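Local coordinates for protein ZYG-9 (Caenorhabditis elegans, PDB 2OF3) that organises microtubules and spindle poles during mitosis and meiosis in one-cell embryos, probably through tubulin-binding TOG domains, at residues A[114-119]-A[156-161]; A[69-74]-A[108-113]; A[151-156]-A[188-193]; A[133-138]-A[169-174]. One frame throughout, in Å; residues are numbered along the deposited sequence.

Contact 1: A[114-119]-A[156-161]; sequences IVELIR and VNVLSD
V115 and V158 meet where helix 101-120 packs beside helix 146-163 in the HEAT-like helical solenoid of a TOG domain. The short segments run roughly parallel, crossing at 23°, with their axes 9.3 Å apart at closest approach.

Apolar packing carries the contact. CG2 of V115 lies 3.6 Å from CG1 of V158. The other methyl of V115, CG1, turns to L159 and lies 4.0 Å from its CD2; these two side chains cross at about a right angle. L159 leaves its helix away from 114-119, but its end swings back. It also touches F133, V134 and L137 of helix 127-139. V158 reaches the partner backbone too. With its CG1 anti to N (chi1 -179°), that methyl comes 3.4 Å from the O of V115. An alanine at V115 is likely to open a gap beside CG1 of V158 and CD2 of L159.

R119 and D161 add polar neighbours. R119 crosses V158 at about a right angle, its NH1 3.8 Å from CG2 of V158. R119 and D161 point the same way, side by side, without a salt bridge. NH1 of R119 stays 4.7 Å from OD2 of D161, whose nearest R119 atom is CD at 4.2 Å.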
loop_
_atom_site.group_PDB
_atom_site.type_symbol
_atom_site.label_atom_id
_atom_site.label_comp_id
_atom_site.label_asym_id
_atom_site.label_seq_id
_atom_site.Cartn_x
_atom_site.Cartn_y
_atom_site.Cartn_z
ATOM N N ILE A 114 -1.176 -8.713 -9.778
ATOM C CA ILE A 114 -1.268 -7.447 -10.523
ATOM C C ILE A 114 0.004 -6.589 -10.355
ATOM O O ILE A 114 0.582 -6.137 -11.348
ATOM C CB ILE A 114 -2.570 -6.620 -10.143
ATOM C CG1 ILE A 114 -3.834 -7.250 -10.753
ATOM C CG2 ILE A 114 -2.475 -5.159 -10.643
ATOM C CD1 ILE A 114 -5.096 -6.685 -10.123
ATOM N N VAL A 115 0.472 -6.397 -9.123
ATOM C CA VAL A 115 1.675 -5.559 -8.900
ATOM C C VAL A 115 2.970 -6.221 -9.422
ATOM O O VAL A 115 3.862 -5.514 -9.924
ATOM C CB VAL A 115 1.810 -5.030 -7.421
ATOM C CG1 VAL A 115 0.543 -4.307 -7.031
ATOM C CG2 VAL A 115 2.073 -6.202 -6.430
ATOM N N GLU A 116 3.041 -7.554 -9.353
ATOM C CA GLU A 116 4.129 -8.306 -10.070
ATOM C C GLU A 116 4.125 -8.142 -11.575
ATOM O O GLU A 116 5.184 -7.920 -12.142
ATOM C CB GLU A 116 4.088 -9.766 -9.710
ATOM C CG GLU A 116 4.861 -9.962 -8.432
ATOM C CD GLU A 116 4.700 -11.351 -7.866
ATOM O OE1 GLU A 116 3.803 -12.106 -8.349
ATOM O OE2 GLU A 116 5.440 -11.643 -6.906
ATOM N N LEU A 117 2.949 -8.171 -12.222
ATOM C CA LEU A 117 2.862 -7.903 -13.652
ATOM C C LEU A 117 3.211 -6.482 -13.998
ATOM O O LEU A 117 3.909 -6.227 -15.001
ATOM C CB LEU A 117 1.440 -8.193 -14.184
ATOM C CG LEU A 117 1.054 -9.662 -14.453
ATOM C CD1 LEU A 117 -0.512 -9.776 -14.627
ATOM C CD2 LEU A 117 1.828 -10.123 -15.680
ATOM N N ILE A 118 2.763 -5.522 -13.180
ATOM C CA ILE A 118 3.188 -4.130 -13.369
ATOM C C ILE A 118 4.708 -4.036 -13.244
ATOM O O ILE A 118 5.388 -3.428 -14.124
ATOM C CB ILE A 118 2.488 -3.191 -12.350
ATOM C CG1 ILE A 118 0.985 -3.119 -12.629
ATOM C CG2 ILE A 118 3.151 -1.738 -12.326
ATOM C CD1 ILE A 118 0.161 -2.444 -11.418
ATOM N N ARG A 119 5.266 -4.626 -12.179
ATOM C CA ARG A 119 6.734 -4.560 -11.999
ATOM C C ARG A 119 7.498 -5.220 -13.176
ATOM O O ARG A 119 8.358 -4.591 -13.808
ATOM C CB ARG A 119 7.163 -5.201 -10.671
ATOM C CG ARG A 119 8.711 -5.207 -10.502
ATOM C CD ARG A 119 9.135 -6.210 -9.426
ATOM N NE ARG A 119 8.726 -7.531 -9.865
ATOM C CZ ARG A 119 8.551 -8.585 -9.075
ATOM N NH1 ARG A 119 8.752 -8.515 -7.745
ATOM N NH2 ARG A 119 8.150 -9.728 -9.634
ATOM N N VAL A 156 3.512 -4.766 -0.550
ATOM C CA VAL A 156 4.207 -3.501 -0.338
ATOM C C VAL A 156 5.612 -3.577 -0.926
ATOM O O VAL A 156 6.078 -2.605 -1.495
ATOM C CB VAL A 156 4.251 -3.156 1.150
ATOM C CG1 VAL A 156 5.134 -1.906 1.373
ATOM C CG2 VAL A 156 2.822 -2.860 1.668
ATOM N N ASN A 157 6.326 -4.691 -0.752
ATOM C CA ASN A 157 7.722 -4.832 -1.245
ATOM C C ASN A 157 7.806 -4.773 -2.774
ATOM O O ASN A 157 8.755 -4.195 -3.333
ATOM C CB ASN A 157 8.371 -6.153 -0.738
ATOM C CG ASN A 157 8.739 -6.108 0.747
ATOM O OD1 ASN A 157 8.778 -5.029 1.376
ATOM N ND2 ASN A 157 9.010 -7.298 1.330
ATOM N N VAL A 158 6.820 -5.325 -3.465
ATOM C CA VAL A 158 6.752 -5.150 -4.947
ATOM C C VAL A 158 6.476 -3.676 -5.359
ATOM O O VAL A 158 7.165 -3.115 -6.226
ATOM C CB VAL A 158 5.695 -6.110 -5.581
ATOM C CG1 VAL A 158 5.638 -5.957 -7.088
ATOM C CG2 VAL A 158 6.035 -7.586 -5.196
ATOM N N LEU A 159 5.500 -3.039 -4.723
ATOM C CA LEU A 159 5.190 -1.653 -5.003
ATOM C C LEU A 159 6.345 -0.720 -4.709
ATOM O O LEU A 159 6.511 0.280 -5.387
ATOM C CB LEU A 159 3.972 -1.204 -4.169
ATOM C CG LEU A 159 2.618 -1.712 -4.641
ATOM C CD1 LEU A 159 1.564 -1.622 -3.517
ATOM C CD2 LEU A 159 2.207 -0.892 -5.855
ATOM N N SER A 160 7.137 -1.005 -3.679
ATOM C CA SER A 160 8.312 -0.191 -3.349
ATOM C C SER A 160 9.270 -0.226 -4.523
ATOM O O SER A 160 9.942 0.757 -4.778
ATOM C CB SER A 160 9.052 -0.746 -2.114
ATOM O OG SER A 160 8.273 -0.715 -0.929
ATOM N N ASP A 161 9.372 -1.350 -5.217
ATOM C CA ASP A 161 10.207 -1.424 -6.412
ATOM C C ASP A 161 9.647 -0.622 -7.553
ATOM O O ASP A 161 10.404 0.012 -8.239
ATOM C CB ASP A 161 10.403 -2.858 -6.912
ATOM C CG ASP A 161 11.363 -3.667 -6.031
ATOM O OD1 ASP A 161 12.187 -3.061 -5.287
ATOM O OD2 ASP A 161 11.307 -4.931 -6.092
#

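Contact 2: A[69-74]-A[108-113]; sequences SLVRLA and LELCKV
V71 of helix 60-76 packs against E109 and L110 of helix 101-120, joining two roughly parallel helices of the HEAT-like TOG solenoid. The segment axes cross at 27° and come within 9.8 Å.

The first shell is mainly methyl packing. CG2 of V71 lies over the backbone of L110, 4.0 Å from its CA. CG1 of V71 instead meets the carboxylate of E109, 3.4 Å from OE2. E109 gets there with an extended chain whose CG is anti to N (chi1 172°), and it crosses V71 at about a right angle. Next to this pair, CD1 of L70 and CD2 of L110 approach to 3.7 Å. The contact has no hydrogen bond across it.

Further out, L88 and C92 of helix 85-95 touch L70 and L110 respectively. K106 forms a long, weak ion pair with OE1 of E109. Replacing E109 with an alanine would probably strip V71 of cover on that side and leave K106 without this weak partner. L81 of helix 78-83 touches both A74 and V113 at the far end of the contact. There the two meet through single methyls, CB of A74 and CG1 of V113, at 3.7 Å.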
loop_
_atom_site.group_PDB
_atom_site.type_symbol
_atom_site.label_atom_id
_atom_site.label_comp_id
_atom_site.label_asym_id
_atom_site.label_seq_id
_atom_site.Cartn_x
_atom_site.Cartn_y
_atom_site.Cartn_z
ATOM N N SER A 69 -11.691 -16.385 -11.451
ATOM C CA SER A 69 -11.600 -16.054 -12.852
ATOM C C SER A 69 -10.479 -15.051 -13.097
ATOM O O SER A 69 -9.794 -15.131 -14.125
ATOM C CB SER A 69 -12.902 -15.394 -13.349
ATOM O OG SER A 69 -13.991 -16.279 -13.308
ATOM N N LEU A 70 -10.346 -14.067 -12.206
ATOM C CA LEU A 70 -9.388 -12.963 -12.439
ATOM C C LEU A 70 -7.967 -13.485 -12.243
ATOM O O LEU A 70 -7.050 -13.185 -13.048
ATOM C CB LEU A 70 -9.706 -11.743 -11.523
ATOM C CG LEU A 70 -10.925 -10.858 -11.836
ATOM C CD1 LEU A 70 -11.214 -9.879 -10.749
ATOM C CD2 LEU A 70 -10.713 -10.085 -13.147
ATOM N N VAL A 71 -7.768 -14.268 -11.177
ATOM C CA VAL A 71 -6.428 -14.859 -10.909
ATOM C C VAL A 71 -5.971 -15.762 -12.074
ATOM O O VAL A 71 -4.817 -15.693 -12.487
ATOM C CB VAL A 71 -6.327 -15.506 -9.495
ATOM C CG1 VAL A 71 -5.231 -16.538 -9.410
ATOM C CG2 VAL A 71 -6.127 -14.422 -8.417
ATOM N N ARG A 72 -6.899 -16.514 -12.668
ATOM C CA ARG A 72 -6.573 -17.369 -13.819
ATOM C C ARG A 72 -6.157 -16.617 -15.065
ATOM O O ARG A 72 -5.388 -17.176 -15.887
ATOM C CB ARG A 72 -7.727 -18.335 -14.180
ATOM C CG ARG A 72 -7.980 -19.384 -13.101
ATOM C CD ARG A 72 -9.284 -20.217 -13.324
ATOM N NE ARG A 72 -9.646 -20.937 -12.090
ATOM C CZ ARG A 72 -8.983 -21.989 -11.580
ATOM N NH1 ARG A 72 -7.895 -22.481 -12.195
ATOM N NH2 ARG A 72 -9.402 -22.562 -10.440
ATOM N N LEU A 73 -6.614 -15.359 -15.230
ATOM C CA LEU A 73 -6.157 -14.533 -16.367
ATOM C C LEU A 73 -4.678 -14.258 -16.350
ATOM O O LEU A 73 -4.090 -14.046 -17.374
ATOM C CB LEU A 73 -6.915 -13.193 -16.427
ATOM C CG LEU A 73 -8.417 -13.307 -16.614
ATOM C CD1 LEU A 73 -8.976 -11.875 -16.668
ATOM C CD2 LEU A 73 -8.728 -14.063 -17.910
ATOM N N ALA A 74 -4.058 -14.233 -15.187
ATOM C CA ALA A 74 -2.588 -14.160 -15.123
ATOM C C ALA A 74 -1.890 -15.200 -16.031
ATOM O O ALA A 74 -0.776 -14.942 -16.519
ATOM C CB ALA A 74 -2.133 -14.321 -13.717
ATOM N N LEU A 108 -5.792 -10.554 -1.756
ATOM C CA LEU A 108 -4.370 -10.220 -1.699
ATOM C C LEU A 108 -3.573 -10.969 -2.726
ATOM O O LEU A 108 -2.583 -10.462 -3.234
ATOM C CB LEU A 108 -3.807 -10.423 -0.284
ATOM C CG LEU A 108 -4.496 -9.483 0.719
ATOM C CD1 LEU A 108 -3.998 -9.940 2.067
ATOM C CD2 LEU A 108 -4.080 -8.011 0.490
ATOM N N GLU A 109 -4.019 -12.180 -3.065
ATOM C CA GLU A 109 -3.385 -12.955 -4.126
ATOM C C GLU A 109 -3.575 -12.267 -5.444
ATOM O O GLU A 109 -2.624 -12.184 -6.235
ATOM C CB GLU A 109 -4.013 -14.334 -4.158
ATOM C CG GLU A 109 -3.629 -15.197 -5.270
ATOM C CD GLU A 109 -4.407 -16.530 -5.219
ATOM O OE1 GLU A 109 -5.015 -16.863 -4.168
ATOM O OE2 GLU A 109 -4.384 -17.243 -6.233
ATOM N N LEU A 110 -4.781 -11.755 -5.696
ATOM C CA LEU A 110 -4.983 -10.929 -6.912
ATOM C C LEU A 110 -4.112 -9.665 -6.917
ATOM O O LEU A 110 -3.508 -9.348 -7.947
ATOM C CB LEU A 110 -6.463 -10.565 -7.169
ATOM C CG LEU A 110 -6.737 -9.790 -8.463
ATOM C CD1 LEU A 110 -6.232 -10.566 -9.724
ATOM C CD2 LEU A 110 -8.220 -9.480 -8.593
ATOM N N CYS A 111 -4.033 -8.956 -5.789
ATOM C CA CYS A 111 -3.237 -7.726 -5.703
ATOM C C CYS A 111 -1.783 -8.052 -6.015
ATOM O O CYS A 111 -1.135 -7.329 -6.759
ATOM C CB CYS A 111 -3.318 -7.086 -4.296
ATOM S SG CYS A 111 -4.945 -6.413 -3.924
ATOM N N LYS A 112 -1.270 -9.144 -5.443
ATOM C CA LYS A 112 0.109 -9.599 -5.688
ATOM C C LYS A 112 0.423 -9.868 -7.171
ATOM O O LYS A 112 1.441 -9.409 -7.698
ATOM C CB LYS A 112 0.434 -10.816 -4.789
ATOM C CG LYS A 112 1.846 -11.420 -4.922
ATOM C CD LYS A 112 2.900 -10.643 -4.115
ATOM C CE LYS A 112 4.300 -11.335 -4.246
ATOM N NZ LYS A 112 4.229 -12.701 -3.584
ATOM N N VAL A 113 -0.462 -10.570 -7.837
ATOM C CA VAL A 113 -0.289 -10.912 -9.238
ATOM C C VAL A 113 -0.260 -9.634 -10.064
ATOM O O VAL A 113 0.564 -9.481 -10.965
ATOM C CB VAL A 113 -1.478 -11.867 -9.641
ATOM C CG1 VAL A 113 -1.864 -11.780 -11.061
ATOM C CG2 VAL A 113 -1.159 -13.342 -9.240
#

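Contact 3: A[151-156]-A[188-193]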
loop_
_atom_site.group_PDB
_atom_site.type_symbol
_atom_site.label_atom_id
_atom_site.label_comp_id
_atom_site.label_asym_id
_atom_site.label_seq_id
_atom_site.Cartn_x
_atom_site.Cartn_y
_atom_site.Cartn_z
ATOM N N SER A 151 1.532 -11.224 3.964
ATOM C CA SER A 151 1.062 -11.202 2.576
ATOM C C SER A 151 0.959 -9.760 2.113
ATOM O O SER A 151 1.275 -9.447 0.958
ATOM C CB SER A 151 -0.328 -11.860 2.474
ATOM O OG SER A 151 -0.197 -13.281 2.533
ATOM N N VAL A 152 0.514 -8.905 3.032
ATOM C CA VAL A 152 0.396 -7.461 2.776
ATOM C C VAL A 152 1.792 -6.881 2.575
ATOM O O VAL A 152 1.989 -6.147 1.607
ATOM C CB VAL A 152 -0.341 -6.763 3.886
ATOM C CG1 VAL A 152 -0.235 -5.228 3.721
ATOM C CG2 VAL A 152 -1.837 -7.288 3.937
ATOM N N ARG A 153 2.772 -7.262 3.396
ATOM C CA ARG A 153 4.098 -6.699 3.242
ATOM C C ARG A 153 4.741 -7.143 1.986
ATOM O O ARG A 153 5.494 -6.364 1.391
ATOM C CB ARG A 153 5.036 -7.006 4.418
ATOM C CG ARG A 153 6.534 -6.768 4.125
ATOM C CD ARG A 153 6.939 -5.241 3.806
ATOM N NE ARG A 153 7.496 -4.776 5.045
ATOM C CZ ARG A 153 8.775 -4.696 5.443
ATOM N NH1 ARG A 153 9.882 -4.814 4.683
ATOM N NH2 ARG A 153 8.897 -4.353 6.686
ATOM N N ASP A 154 4.481 -8.373 1.547
ATOM C CA ASP A 154 5.026 -8.844 0.248
ATOM C C ASP A 154 4.505 -8.001 -0.908
ATOM O O ASP A 154 5.263 -7.718 -1.853
ATOM C CB ASP A 154 4.678 -10.311 -0.044
ATOM C CG ASP A 154 5.330 -11.291 0.943
ATOM O OD1 ASP A 154 6.446 -10.979 1.474
ATOM O OD2 ASP A 154 4.712 -12.363 1.193
ATOM N N ILE A 155 3.237 -7.594 -0.851
ATOM C CA ILE A 155 2.706 -6.654 -1.900
ATOM C C ILE A 155 3.354 -5.266 -1.765
ATOM O O ILE A 155 3.747 -4.676 -2.729
ATOM C CB ILE A 155 1.136 -6.530 -1.871
ATOM C CG1 ILE A 155 0.471 -7.851 -2.221
ATOM C CG2 ILE A 155 0.603 -5.380 -2.792
ATOM C CD1 ILE A 155 -0.854 -7.996 -1.476
ATOM N N VAL A 156 3.512 -4.766 -0.550
ATOM C CA VAL A 156 4.207 -3.501 -0.338
ATOM C C VAL A 156 5.612 -3.577 -0.926
ATOM O O VAL A 156 6.078 -2.605 -1.495
ATOM C CB VAL A 156 4.251 -3.156 1.150
ATOM C CG1 VAL A 156 5.134 -1.906 1.373
ATOM C CG2 VAL A 156 2.822 -2.860 1.668
ATOM N N LEU A 188 6.376 1.734 10.020
ATOM C CA LEU A 188 7.746 2.053 10.461
ATOM C C LEU A 188 8.767 1.063 9.987
ATOM O O LEU A 188 9.882 1.433 9.600
ATOM C CB LEU A 188 7.839 2.167 12.009
ATOM C CG LEU A 188 7.143 3.418 12.569
ATOM C CD1 LEU A 188 6.984 3.318 14.113
ATOM C CD2 LEU A 188 7.804 4.776 12.063
ATOM N N LEU A 189 8.433 -0.219 10.039
ATOM C CA LEU A 189 9.346 -1.295 9.572
ATOM C C LEU A 189 9.671 -1.161 8.086
ATOM O O LEU A 189 10.785 -1.435 7.679
ATOM C CB LEU A 189 8.754 -2.707 9.841
ATOM C CG LEU A 189 8.655 -3.057 11.336
ATOM C CD1 LEU A 189 7.971 -4.381 11.462
ATOM C CD2 LEU A 189 10.031 -3.072 12.077
ATOM N N VAL A 190 8.699 -0.788 7.272
ATOM C CA VAL A 190 8.984 -0.512 5.849
ATOM C C VAL A 190 9.964 0.702 5.689
ATOM O O VAL A 190 10.977 0.610 4.968
ATOM C CB VAL A 190 7.679 -0.279 5.019
ATOM C CG1 VAL A 190 8.053 -0.032 3.522
ATOM C CG2 VAL A 190 6.750 -1.522 5.113
ATOM N N ILE A 191 9.688 1.806 6.382
ATOM C CA ILE A 191 10.624 2.929 6.412
ATOM C C ILE A 191 11.988 2.481 6.872
ATOM O O ILE A 191 12.984 2.842 6.259
ATOM C CB ILE A 191 10.083 4.066 7.264
ATOM C CG1 ILE A 191 8.793 4.658 6.620
ATOM C CG2 ILE A 191 11.203 5.144 7.516
ATOM C CD1 ILE A 191 7.918 5.591 7.547
ATOM N N GLU A 192 12.079 1.669 7.928
ATOM C CA GLU A 192 13.371 1.206 8.363
ATOM C C GLU A 192 14.096 0.451 7.227
ATOM O O GLU A 192 15.290 0.627 6.992
ATOM C CB GLU A 192 13.231 0.324 9.612
ATOM C CG GLU A 192 14.580 -0.159 10.082
ATOM C CD GLU A 192 14.532 -1.298 11.066
ATOM O OE1 GLU A 192 13.440 -1.603 11.613
ATOM O OE2 GLU A 192 15.624 -1.874 11.301
ATOM N N TYR A 193 13.381 -0.388 6.501
ATOM C CA TYR A 193 13.971 -1.143 5.427
ATOM C C TYR A 193 14.465 -0.257 4.259
ATOM O O TYR A 193 15.512 -0.523 3.664
ATOM C CB TYR A 193 12.922 -2.144 5.012
ATOM C CG TYR A 193 13.057 -2.822 3.685
ATOM C CD1 TYR A 193 14.004 -3.837 3.466
ATOM C CD2 TYR A 193 12.175 -2.496 2.668
ATOM C CE1 TYR A 193 14.080 -4.491 2.197
ATOM C CE2 TYR A 193 12.224 -3.119 1.447
ATOM C CZ TYR A 193 13.169 -4.120 1.204
ATOM O OH TYR A 193 13.127 -4.721 -0.068
#
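R153 reaches from helix 146-163 to V190 on helix 181-198, and these two residues bury the most surface here. The segment axes are 11.8 Å apart at closest approach, a wide spacing that the long side chain of R153 spans. R153 starts with CG anti to N, then bends at chi2 and again at chi3. The second bend, 101°, is not a staggered value, which suggests some strain.

The guanidinium meets three residues in three ways. CG2 of V190 lies over one face, tightly packed at 3.3 Å from NE. CB of L189 sits at the edge, near the guanidinium plane, 3.6 Å from NH2. NH1 lies over a face of the Y193 ring, 3.8 Å from CD2, with the two planes tilted 43° apart. NH1 also makes a weak hydrogen bond to OD1 of N157, one turn on in its own helix.

V190 has a second neighbour in V156, whose CG1 is 4.1 Å from CG1 of V190. V156 in turn touches L137 and L138 of helix 127-139, so this side of the contact runs into the interior of the TOG domain's HEAT-like solenoid.

No hydrogen bond or salt bridge crosses between the segments. The arginine therefore works here largely as a flat packing surface, and the ring face under NH1 may modestly suit its charge, though the planes are tilted.

Contact 4: A[133-138]-A[169-174]; sequences FVPYLL and TPMLLD
P135 and M171 face each other with CA atoms 6.3 Å apart, where segments of helices 127-139 and 165-174 cross at 37° and approach to 10.0 Å. Both helices are kinked at a proline. In 133-138 the N atoms of P135 and Y136 lack bonds to the preceding turn; in 169-174 the N atoms of P170 and M171 lack them too.

M171 carries the contact. Its chain is extended through CG and then bends at the end (chi3 -59°), which lays the thioether against V134 and P135. SD is 3.8 Å from CD of P135, the ring carbon bonded to the proline N. It is equally close, 3.8 Å, to CB of V134. The terminal methyl CE turns to V134 and lies 3.8 Å from its CG1. The methionine crosses V134 at about a right angle and P135 obliquely.

This packing lies near the centre of the chain, within the TOG domain's elongated solenoid of HEAT-like helical repeats. On the same helix as V134, L137 touches I155 of helix 146-163. L172 packs on V190 and Y194 of helix 181-198.

L138 makes the other half of the contact. It crosses L172 at about a right angle, and the CD2 atoms of L138 and L172 come within 3.9 Å. The second methyl of L138, CD1, rests 3.8 Å from the backbone O of M171.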
loop_
_atom_site.group_PDB
_atom_site.type_symbol
_atom_site.label_atom_id
_atom_site.label_comp_id
_atom_site.label_asym_id
_atom_site.label_seq_id
_atom_site.Cartn_x
_atom_site.Cartn_y
_atom_site.Cartn_z
ATOM N N PHE A 133 -4.611 3.158 -4.428
ATOM C CA PHE A 133 -4.484 1.790 -3.911
ATOM C C PHE A 133 -3.735 1.708 -2.574
ATOM O O PHE A 133 -4.223 1.097 -1.607
ATOM C CB PHE A 133 -3.803 0.852 -4.937
ATOM C CG PHE A 133 -3.648 -0.587 -4.415
ATOM C CD1 PHE A 133 -4.775 -1.334 -4.025
ATOM C CD2 PHE A 133 -2.413 -1.173 -4.309
ATOM C CE1 PHE A 133 -4.655 -2.684 -3.532
ATOM C CE2 PHE A 133 -2.280 -2.517 -3.820
ATOM C CZ PHE A 133 -3.397 -3.241 -3.418
ATOM N N VAL A 134 -2.544 2.290 -2.540
ATOM C CA VAL A 134 -1.613 2.109 -1.429
ATOM C C VAL A 134 -2.167 2.509 -0.070
ATOM O O VAL A 134 -1.991 1.738 0.855
ATOM C CB VAL A 134 -0.200 2.727 -1.729
ATOM C CG1 VAL A 134 0.767 2.606 -0.452
ATOM C CG2 VAL A 134 0.397 2.017 -2.941
ATOM N N PRO A 135 -2.798 3.699 0.088
ATOM C CA PRO A 135 -3.332 4.065 1.388
ATOM C C PRO A 135 -4.316 3.054 1.948
ATOM O O PRO A 135 -4.375 2.852 3.211
ATOM C CB PRO A 135 -3.963 5.465 1.140
ATOM C CG PRO A 135 -3.123 6.027 0.064
ATOM C CD PRO A 135 -2.955 4.812 -0.857
ATOM N N TYR A 136 -5.059 2.378 1.071
ATOM C CA TYR A 136 -6.010 1.367 1.585
ATOM C C TYR A 136 -5.327 0.055 1.870
ATOM O O TYR A 136 -5.710 -0.630 2.816
ATOM C CB TYR A 136 -7.149 1.135 0.608
ATOM C CG TYR A 136 -7.877 2.420 0.376
ATOM C CD1 TYR A 136 -8.730 2.927 1.354
ATOM C CD2 TYR A 136 -7.656 3.160 -0.802
ATOM C CE1 TYR A 136 -9.387 4.178 1.176
ATOM C CE2 TYR A 136 -8.297 4.431 -1.012
ATOM C CZ TYR A 136 -9.152 4.896 -0.012
ATOM O OH TYR A 136 -9.766 6.090 -0.204
ATOM N N LEU A 137 -4.330 -0.313 1.059
ATOM C CA LEU A 137 -3.562 -1.545 1.322
ATOM C C LEU A 137 -2.890 -1.439 2.675
ATOM O O LEU A 137 -2.791 -2.459 3.402
ATOM C CB LEU A 137 -2.510 -1.808 0.248
ATOM C CG LEU A 137 -1.565 -2.995 0.485
ATOM C CD1 LEU A 137 -2.278 -4.344 0.198
ATOM C CD2 LEU A 137 -0.387 -2.799 -0.406
ATOM N N LEU A 138 -2.430 -0.234 3.024
ATOM C CA LEU A 138 -1.779 -0.018 4.322
ATOM C C LEU A 138 -2.691 -0.214 5.529
ATOM O O LEU A 138 -2.207 -0.545 6.632
ATOM C CB LEU A 138 -1.033 1.336 4.363
ATOM C CG LEU A 138 0.128 1.450 3.396
ATOM C CD1 LEU A 138 0.699 2.843 3.500
ATOM C CD2 LEU A 138 1.197 0.404 3.643
ATOM N N THR A 169 7.086 6.815 0.841
ATOM C CA THR A 169 7.293 7.207 2.250
ATOM C C THR A 169 6.253 8.159 2.775
ATOM O O THR A 169 5.804 7.967 3.903
ATOM C CB THR A 169 8.722 7.705 2.481
ATOM O OG1 THR A 169 9.603 6.632 2.165
ATOM C CG2 THR A 169 8.981 8.168 3.958
ATOM N N PRO A 170 5.833 9.183 1.985
ATOM C CA PRO A 170 4.752 10.077 2.475
ATOM C C PRO A 170 3.453 9.327 2.892
ATOM O O PRO A 170 2.775 9.717 3.880
ATOM C CB PRO A 170 4.477 10.992 1.246
ATOM C CG PRO A 170 5.740 10.979 0.449
ATOM C CD PRO A 170 6.353 9.608 0.655
ATOM N N MET A 171 3.098 8.256 2.170
ATOM C CA MET A 171 1.898 7.463 2.490
ATOM C C MET A 171 2.181 6.615 3.732
ATOM O O MET A 171 1.299 6.440 4.566
ATOM C CB MET A 171 1.542 6.560 1.294
ATOM C CG MET A 171 0.863 7.367 0.084
ATOM S SD MET A 171 0.457 6.464 -1.405
ATOM C CE MET A 171 2.003 5.867 -1.864
ATOM N N LEU A 172 3.403 6.073 3.837
ATOM C CA LEU A 172 3.810 5.316 5.030
ATOM C C LEU A 172 3.846 6.228 6.257
ATOM O O LEU A 172 3.369 5.813 7.323
ATOM C CB LEU A 172 5.153 4.636 4.825
ATOM C CG LEU A 172 5.101 3.469 3.853
ATOM C CD1 LEU A 172 6.518 3.253 3.401
ATOM C CD2 LEU A 172 4.510 2.197 4.548
ATOM N N LEU A 173 4.337 7.474 6.106
ATOM C CA LEU A 173 4.280 8.484 7.203
ATOM C C LEU A 173 2.877 8.808 7.578
ATOM O O LEU A 173 2.531 8.877 8.790
ATOM C CB LEU A 173 5.125 9.766 6.900
ATOM C CG LEU A 173 6.644 9.569 6.752
ATOM C CD1 LEU A 173 7.303 10.837 6.184
ATOM C CD2 LEU A 173 7.363 9.142 8.119
ATOM N N ASP A 174 2.020 8.988 6.585
ATOM C CA ASP A 174 0.623 9.310 6.854
ATOM C C ASP A 174 -0.080 8.199 7.639
ATOM O O ASP A 174 -0.933 8.446 8.512
ATOM C CB ASP A 174 -0.126 9.549 5.540
ATOM C CG ASP A 174 -1.317 10.504 5.730
ATOM O OD1 ASP A 174 -1.106 11.637 6.286
ATOM O OD2 ASP A 174 -2.469 10.126 5.356
#

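Contacts 1 and 2 share helix 101-120, and their centres lie about 13 Å apart. Contacts 1 and 3 share helix 146-163 and V156, with centres about 12 Å apart. Contacts 2, 1 and 3 thus link helices 60-76, 101-120, 146-163 and 181-198 in succession along the solenoid. Contact 4 packs against this row from helices 127-139 and 165-174. It meets contact 3 where CG1 of V190 is 3.6 Å from CD1 of L172, and contact 2 where SG of C111 is 3.6 Å from CZ of F133. None of the four contacts involves a bound ligand. TOG domains generally bind tubulin through loops along one edge, a family feature not seen directly here.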